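PDB 7AKC: phenolpthiocerol synthesis type-I polyketide synthase ppsA from Mycobacterium bovis, which is a type-I polyketide synthase that probably accepts long fatty acyl starters and, within the PpsABCDE complex, helps build the lipid core of phthiocerols and phenolphthiocerols. Local coordinates for residues I241-L249 / H259-F270. Residues are numbered along the deposited sequence; the frame is centred on the assembly and turned at random.
Sequences IISTTYADL and HWATNMRNPVHF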
ATOM      1  N   ILE A 241       0.314   3.137 -14.349  1.00 42.56           N
ATOM      2  CA  ILE A 241       0.310   2.662 -12.983  1.00 39.75           C
ATOM      3  C   ILE A 241       1.662   2.046 -12.680  1.00 37.20           C
ATOM      4  O   ILE A 241       2.250   1.366 -13.537  1.00 38.19           O
ATOM      5  CB  ILE A 241      -0.834   1.649 -12.743  1.00 39.49           C
ATOM      6  CG1 ILE A 241      -0.785   1.088 -11.290  1.00 38.53           C
ATOM      7  CG2 ILE A 241      -0.861   0.544 -13.808  1.00 40.48           C
ATOM      8  CD1 ILE A 241      -2.078   0.493 -10.834  1.00 40.69           C
ATOM      9  N   ILE A 242       2.197   2.405 -11.528  1.00 33.75           N
ATOM     10  CA  ILE A 242       3.399   1.779 -11.024  1.00 32.56           C
ATOM     11  C   ILE A 242       2.951   0.881  -9.890  1.00 31.81           C
ATOM     12  O   ILE A 242       2.348   1.350  -8.906  1.00 32.08           O
ATOM     13  CB  ILE A 242       4.508   2.739 -10.568  1.00 31.70           C
ATOM     14  CG1 ILE A 242       4.834   3.753 -11.693  1.00 32.27           C
ATOM     15  CG2 ILE A 242       5.737   1.934 -10.116  1.00 30.82           C
ATOM     16  CD1 ILE A 242       5.853   4.746 -11.319  1.00 35.32           C
ATOM     17  N   SER A 243       3.140  -0.430 -10.054  1.00 30.79           N
ATOM     18  CA  SER A 243       2.786  -1.368  -8.981  1.00 27.82           C
ATOM     19  C   SER A 243       3.812  -1.287  -7.856  1.00 27.27           C
ATOM     20  O   SER A 243       4.995  -1.089  -8.098  1.00 27.52           O
ATOM     21  CB  SER A 243       2.793  -2.788  -9.534  1.00 27.80           C
ATOM     22  OG  SER A 243       2.472  -3.747  -8.541  1.00 28.74           O
ATOM     23  N   THR A 244       3.364  -1.500  -6.631  1.00 26.14           N
ATOM     24  CA  THR A 244       4.248  -1.597  -5.478  1.00 25.29           C
ATOM     25  C   THR A 244       4.455  -3.083  -5.094  1.00 24.55           C
ATOM     26  O   THR A 244       5.102  -3.387  -4.068  1.00 24.68           O
ATOM     27  CB  THR A 244       3.643  -0.816  -4.297  1.00 26.43           C
ATOM     28  OG1 THR A 244       2.317  -1.312  -3.974  1.00 26.16           O
ATOM     29  CG2 THR A 244       3.636   0.726  -4.548  1.00 25.61           C
ATOM     30  N   THR A 245       3.953  -4.014  -5.891  1.00 24.63           N
ATOM     31  CA  THR A 245       4.038  -5.429  -5.611  1.00 25.12           C
ATOM     32  C   THR A 245       5.413  -6.066  -5.795  1.00 25.25           C
ATOM     33  O   THR A 245       5.806  -6.945  -4.982  1.00 24.99           O
ATOM     34  CB  THR A 245       2.989  -6.168  -6.446  1.00 26.37           C
ATOM     35  OG1 THR A 245       1.689  -5.733  -6.004  1.00 26.75           O
ATOM     36  CG2 THR A 245       3.100  -7.696  -6.319  1.00 26.85           C
ATOM     37  N   TYR A 246       6.108  -5.647  -6.851  1.00 26.55           N
ATOM     38  CA  TYR A 246       7.388  -6.283  -7.227  1.00 28.13           C
ATOM     39  C   TYR A 246       8.600  -5.374  -7.019  1.00 28.02           C
ATOM     40  O   TYR A 246       8.508  -4.166  -7.215  1.00 26.86           O
ATOM     41  CB  TYR A 246       7.325  -6.714  -8.695  1.00 29.38           C
ATOM     42  CG  TYR A 246       6.090  -7.489  -9.068  1.00 32.61           C
ATOM     43  CD1 TYR A 246       6.022  -8.853  -8.851  1.00 33.30           C
ATOM     44  CD2 TYR A 246       4.997  -6.862  -9.637  1.00 34.79           C
ATOM     45  CE1 TYR A 246       4.895  -9.577  -9.187  1.00 35.71           C
ATOM     46  CE2 TYR A 246       3.860  -7.572  -9.974  1.00 37.02           C
ATOM     47  CZ  TYR A 246       3.809  -8.935  -9.749  1.00 37.99           C
ATOM     48  OH  TYR A 246       2.698  -9.650 -10.078  1.00 40.64           O
ATOM     49  N   ALA A 247       9.720  -5.993  -6.654  1.00 29.19           N
ATOM     50  CA  ALA A 247      10.968  -5.237  -6.511  1.00 31.81           C
ATOM     51  C   ALA A 247      11.406  -4.696  -7.878  1.00 34.16           C
ATOM     52  O   ALA A 247      12.032  -3.649  -7.938  1.00 35.67           O
ATOM     53  CB  ALA A 247      12.080  -6.130  -5.938  1.00 32.59           C
ATOM     54  N   ASP A 248      11.111  -5.441  -8.945  1.00 35.17           N
ATOM     55  CA  ASP A 248      11.453  -4.996 -10.318  1.00 37.27           C
ATOM     56  C   ASP A 248      10.261  -4.215 -10.843  1.00 39.18           C
ATOM     57  O   ASP A 248       9.230  -4.823 -11.083  1.00 39.07           O
ATOM     58  CB  ASP A 248      11.850  -6.173 -11.213  1.00 40.99           C
ATOM     59  CG  ASP A 248      12.214  -5.804 -12.645  1.00 46.10           C
ATOM     60  OD1 ASP A 248      12.354  -4.607 -12.935  1.00 45.91           O
ATOM     61  OD2 ASP A 248      12.360  -6.729 -13.456  1.00 50.84           O
ATOM     62  N   LEU A 249      10.414  -2.901 -10.988  1.00 41.05           N
ATOM     63  CA  LEU A 249       9.260  -2.063 -11.389  1.00 44.51           C
ATOM     64  C   LEU A 249       8.979  -2.225 -12.883  1.00 48.94           C
ATOM     65  O   LEU A 249       7.932  -1.792 -13.317  1.00 49.62           O
ATOM     66  CB  LEU A 249       9.498  -0.605 -11.000  1.00 44.16           C
ATOM     67  CG  LEU A 249       9.787  -0.341  -9.528  1.00 44.73           C
ATOM     68  CD1 LEU A 249      10.336   1.060  -9.360  1.00 45.64           C
ATOM     69  CD2 LEU A 249       8.537  -0.513  -8.686  1.00 44.13           C
ATOM     70  N   HIS A 259      -1.465 -11.954  -9.469  1.00 42.64           N
ATOM     71  CA  HIS A 259      -1.037 -10.641  -9.005  1.00 41.01           C
ATOM     72  C   HIS A 259      -1.613 -10.318  -7.612  1.00 39.23           C
ATOM     73  O   HIS A 259      -0.855  -9.866  -6.765  1.00 37.52           O
ATOM     74  CB  HIS A 259      -1.426  -9.525  -9.981  1.00 41.25           C
ATOM     75  CG  HIS A 259      -0.928  -8.182  -9.531  1.00 38.63           C
ATOM     76  ND1 HIS A 259       0.388  -7.808  -9.718  1.00 39.70           N
ATOM     77  CD2 HIS A 259      -1.570  -7.200  -8.857  1.00 37.91           C
ATOM     78  CE1 HIS A 259       0.504  -6.605  -9.173  1.00 39.29           C
ATOM     79  NE2 HIS A 259      -0.656  -6.199  -8.653  1.00 38.69           N
ATOM     80  N   TRP A 260      -2.925 -10.511  -7.376  1.00 39.42           N
ATOM     81  CA  TRP A 260      -3.500 -10.184  -6.054  1.00 40.47           C
ATOM     82  C   TRP A 260      -3.041 -11.121  -4.938  1.00 39.82           C
ATOM     83  O   TRP A 260      -2.761 -10.649  -3.824  1.00 40.00           O
ATOM     84  CB  TRP A 260      -5.039 -10.057  -6.135  1.00 41.84           C
ATOM     85  CG  TRP A 260      -5.443  -9.025  -7.153  1.00 42.67           C
ATOM     86  CD1 TRP A 260      -6.102  -9.241  -8.333  1.00 43.96           C
ATOM     87  CD2 TRP A 260      -5.074  -7.635  -7.147  1.00 42.81           C
ATOM     88  NE1 TRP A 260      -6.185  -8.066  -9.053  1.00 44.06           N
ATOM     89  CE2 TRP A 260      -5.558  -7.065  -8.347  1.00 43.37           C
ATOM     90  CE3 TRP A 260      -4.329  -6.830  -6.268  1.00 43.14           C
ATOM     91  CZ2 TRP A 260      -5.318  -5.734  -8.684  1.00 44.30           C
ATOM     92  CZ3 TRP A 260      -4.141  -5.503  -6.583  1.00 43.68           C
ATOM     93  CH2 TRP A 260      -4.612  -4.973  -7.788  1.00 44.06           C
ATOM     94  N   ALA A 261      -2.831 -12.417  -5.253  1.00 38.97           N
ATOM     95  CA  ALA A 261      -2.268 -13.377  -4.279  1.00 37.73           C
ATOM     96  C   ALA A 261      -0.822 -12.985  -3.930  1.00 35.58           C
ATOM     97  O   ALA A 261      -0.415 -13.057  -2.766  1.00 35.06           O
ATOM     98  CB  ALA A 261      -2.289 -14.788  -4.862  1.00 39.15           C
ATOM     99  N   THR A 262      -0.058 -12.525  -4.934  1.00 33.88           N
ATOM    100  CA  THR A 262       1.325 -12.119  -4.713  1.00 33.26           C
ATOM    101  C   THR A 262       1.412 -10.816  -3.946  1.00 30.96           C
ATOM    102  O   THR A 262       2.232 -10.678  -3.034  1.00 30.50           O
ATOM    103  CB  THR A 262       2.053 -12.044  -6.060  1.00 34.66           C
ATOM    104  OG1 THR A 262       2.154 -13.357  -6.610  1.00 38.06           O
ATOM    105  CG2 THR A 262       3.438 -11.402  -5.952  1.00 33.20           C
ATOM    106  N   ASN A 263       0.563  -9.848  -4.324  1.00 29.26           N
ATOM    107  CA  ASN A 263       0.522  -8.511  -3.728  1.00 28.77           C
ATOM    108  C   ASN A 263       0.267  -8.535  -2.216  1.00 28.50           C
ATOM    109  O   ASN A 263       0.886  -7.768  -1.465  1.00 28.03           O
ATOM    110  CB  ASN A 263      -0.503  -7.626  -4.465  1.00 30.47           C
ATOM    111  CG  ASN A 263      -0.878  -6.387  -3.715  1.00 31.50           C
ATOM    112  OD1 ASN A 263      -1.834  -6.399  -2.918  1.00 32.72           O
ATOM    113  ND2 ASN A 263      -0.080  -5.341  -3.869  1.00 29.66           N
ATOM    114  N   MET A 264      -0.613  -9.431  -1.786  1.00 29.25           N
ATOM    115  CA  MET A 264      -0.965  -9.516  -0.342  1.00 28.57           C
ATOM    116  C   MET A 264       0.200 -10.074   0.496  1.00 27.61           C
ATOM    117  O   MET A 264       0.228  -9.779   1.682  1.00 27.55           O
ATOM    118  CB  MET A 264      -2.223 -10.373  -0.148  1.00 31.74           C
ATOM    119  CG  MET A 264      -1.998 -11.850  -0.287  1.00 35.84           C
ATOM    120  SD  MET A 264      -3.549 -12.763  -0.289  1.00 42.66           S
ATOM    121  CE  MET A 264      -4.361 -12.036   1.128  1.00 32.36           C
ATOM    122  N   ARG A 265       1.117 -10.830  -0.103  1.00 26.23           N
ATOM    123  CA  ARG A 265       2.240 -11.458   0.650  1.00 25.87           C
ATOM    124  C   ARG A 265       3.516 -10.630   0.501  1.00 24.12           C
ATOM    125  O   ARG A 265       4.212 -10.447   1.499  1.00 24.62           O
ATOM    126  CB  ARG A 265       2.496 -12.871   0.120  1.00 27.18           C
ATOM    127  CG  ARG A 265       3.779 -13.528   0.599  1.00 27.83           C
ATOM    128  CD  ARG A 265       3.824 -13.633   2.105  1.00 26.25           C
ATOM    129  NE  ARG A 265       5.084 -14.198   2.550  1.00 28.02           N
ATOM    130  CZ  ARG A 265       6.159 -13.495   2.867  1.00 26.86           C
ATOM    131  NH1 ARG A 265       6.140 -12.176   2.802  1.00 22.21           N
ATOM    132  NH2 ARG A 265       7.251 -14.119   3.256  1.00 28.51           N
ATOM    133  N   ASN A 266       3.811 -10.164  -0.717  1.00 23.52           N
ATOM    134  CA  ASN A 266       5.072  -9.470  -0.936  1.00 23.74           C
ATOM    135  C   ASN A 266       5.179  -8.199  -0.121  1.00 24.59           C
ATOM    136  O   ASN A 266       4.159  -7.566   0.175  1.00 24.50           O
ATOM    137  CB  ASN A 266       5.189  -9.074  -2.418  1.00 24.43           C
ATOM    138  CG  ASN A 266       5.720 -10.158  -3.311  1.00 27.77           C
ATOM    139  OD1 ASN A 266       5.849 -11.323  -2.922  1.00 29.32           O
ATOM    140  ND2 ASN A 266       5.978  -9.800  -4.562  1.00 27.76           N
ATOM    141  N   PRO A 267       6.411  -7.746   0.162  1.00 25.04           N
ATOM    142  CA  PRO A 267       6.570  -6.400   0.724  1.00 24.50           C
ATOM    143  C   PRO A 267       5.958  -5.346  -0.228  1.00 22.92           C
ATOM    144  O   PRO A 267       5.730  -5.588  -1.431  1.00 23.79           O
ATOM    145  CB  PRO A 267       8.097  -6.179   0.760  1.00 26.49           C
ATOM    146  CG  PRO A 267       8.711  -7.424   0.405  1.00 28.76           C
ATOM    147  CD  PRO A 267       7.696  -8.378  -0.157  1.00 25.67           C
ATOM    148  N   VAL A 268       5.650  -4.191   0.326  1.00 21.53           N
ATOM    149  CA  VAL A 268       5.057  -3.069  -0.446  1.00 21.54           C
ATOM    150  C   VAL A 268       6.214  -2.141  -0.845  1.00 22.03           C
ATOM    151  O   VAL A 268       6.834  -1.514   0.041  1.00 21.89           O
ATOM    152  CB  VAL A 268       4.071  -2.295   0.432  1.00 22.39           C
ATOM    153  CG1 VAL A 268       3.534  -1.077  -0.335  1.00 22.68           C
ATOM    154  CG2 VAL A 268       2.936  -3.201   0.934  1.00 23.75           C
ATOM    155  N   HIS A 269       6.537  -2.096  -2.142  1.00 21.34           N
ATOM    156  CA  HIS A 269       7.683  -1.330  -2.662  1.00 20.26           C
ATOM    157  C   HIS A 269       7.288   0.119  -2.902  1.00 21.14           C
ATOM    158  O   HIS A 269       7.302   0.605  -4.028  1.00 22.23           O
ATOM    159  CB  HIS A 269       8.258  -2.045  -3.935  1.00 21.49           C
ATOM    160  CG  HIS A 269       8.713  -3.449  -3.655  1.00 23.10           C
ATOM    161  ND1 HIS A 269       7.835  -4.529  -3.663  1.00 24.77           N
ATOM    162  CD2 HIS A 269       9.930  -3.884  -3.222  1.00 24.42           C
ATOM    163  CE1 HIS A 269       8.554  -5.590  -3.300  1.00 26.22           C
ATOM    164  NE2 HIS A 269       9.828  -5.256  -3.061  1.00 26.48           N
ATOM    165  N   PHE A 270       6.812   0.789  -1.843  1.00 21.47           N
ATOM    166  CA  PHE A 270       6.259   2.140  -1.954  1.00 21.56           C
ATOM    167  C   PHE A 270       7.301   3.165  -2.264  1.00 22.14           C
ATOM    168  O   PHE A 270       7.164   3.927  -3.237  1.00 23.23           O
ATOM    169  CB  PHE A 270       5.509   2.483  -0.653  1.00 21.25           C
ATOM    170  CG  PHE A 270       4.785   3.805  -0.732  1.00 22.72           C
ATOM    171  CD1 PHE A 270       3.719   3.984  -1.609  1.00 23.24           C
ATOM    172  CD2 PHE A 270       5.171   4.870   0.060  1.00 24.67           C
ATOM    173  CE1 PHE A 270       3.052   5.195  -1.686  1.00 25.66           C
ATOM    174  CE2 PHE A 270       4.551   6.110  -0.067  1.00 26.98           C
ATOM    175  CZ  PHE A 270       3.480   6.268  -0.932  1.00 26.73           C
TER
HETATM  176  O   HOH W   1       1.552  -3.348  -2.323  1.00 23.95           O
HETATM  177  O   HOH W   2       2.731 -12.555  -9.875  1.00 53.01           O
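In the acyltransferase domain, the loop leaving edge strand 240-242 of the parallel sheet folds against the end of helix 257-265 and the linker into helix 270-278, with T244, T245 and Y246 meeting H259, N263, N266 and H269. The carbonyl of T244 is gripped twice by H269, the N-cap of helix 270-278. Its backbone N reaches T244 O at 2.7 Å, in the carbonyl plane on a lone pair and almost straight (173°); its ring ND1 comes to the same T244 O at 3.0 Å from above that plane, with a more bent angle of 147°. The backbone at A247 N lies over the centre of the imidazole face. At the next carbonyl, T245 O accepts from N266 ND2 at 2.9 Å; the oxygen lies near the amide plane of N266, but ND2 sits well above the carbonyl plane, not on a lone pair.

T245 puts OG1 beside its backbone N (chi1 -64°), where N263 ND2 donates to OG1 at 2.8 Å. The same rotamer sends CG2 to the helix, 3.7 Å from CG2 of T262, and over the centre of the Y246 ring. Y246 turns back so that its OH meets H259 ND1 at 3.0 Å, near the imidazole plane, the two rings touching rim to rim. A water donates to T244 OG1 and weakly accepts from N263 ND2; T244 OG1 also bonds G110 O.

E115, at the start of helix 115-121, ties the polar atoms together: its OE1 bonds S243 OG, T245 OG1 and H259 NE2, its OE2 T244 N. S243 OG also accepts from T245 N, an ST turn. V268 touches the putative nucleophile elbow. Hydrogen bonds at NE2 and ND1 hold the H259 ring by both nitrogens, fixing its rotation, and the nearby carboxylate may polarise the imidazole.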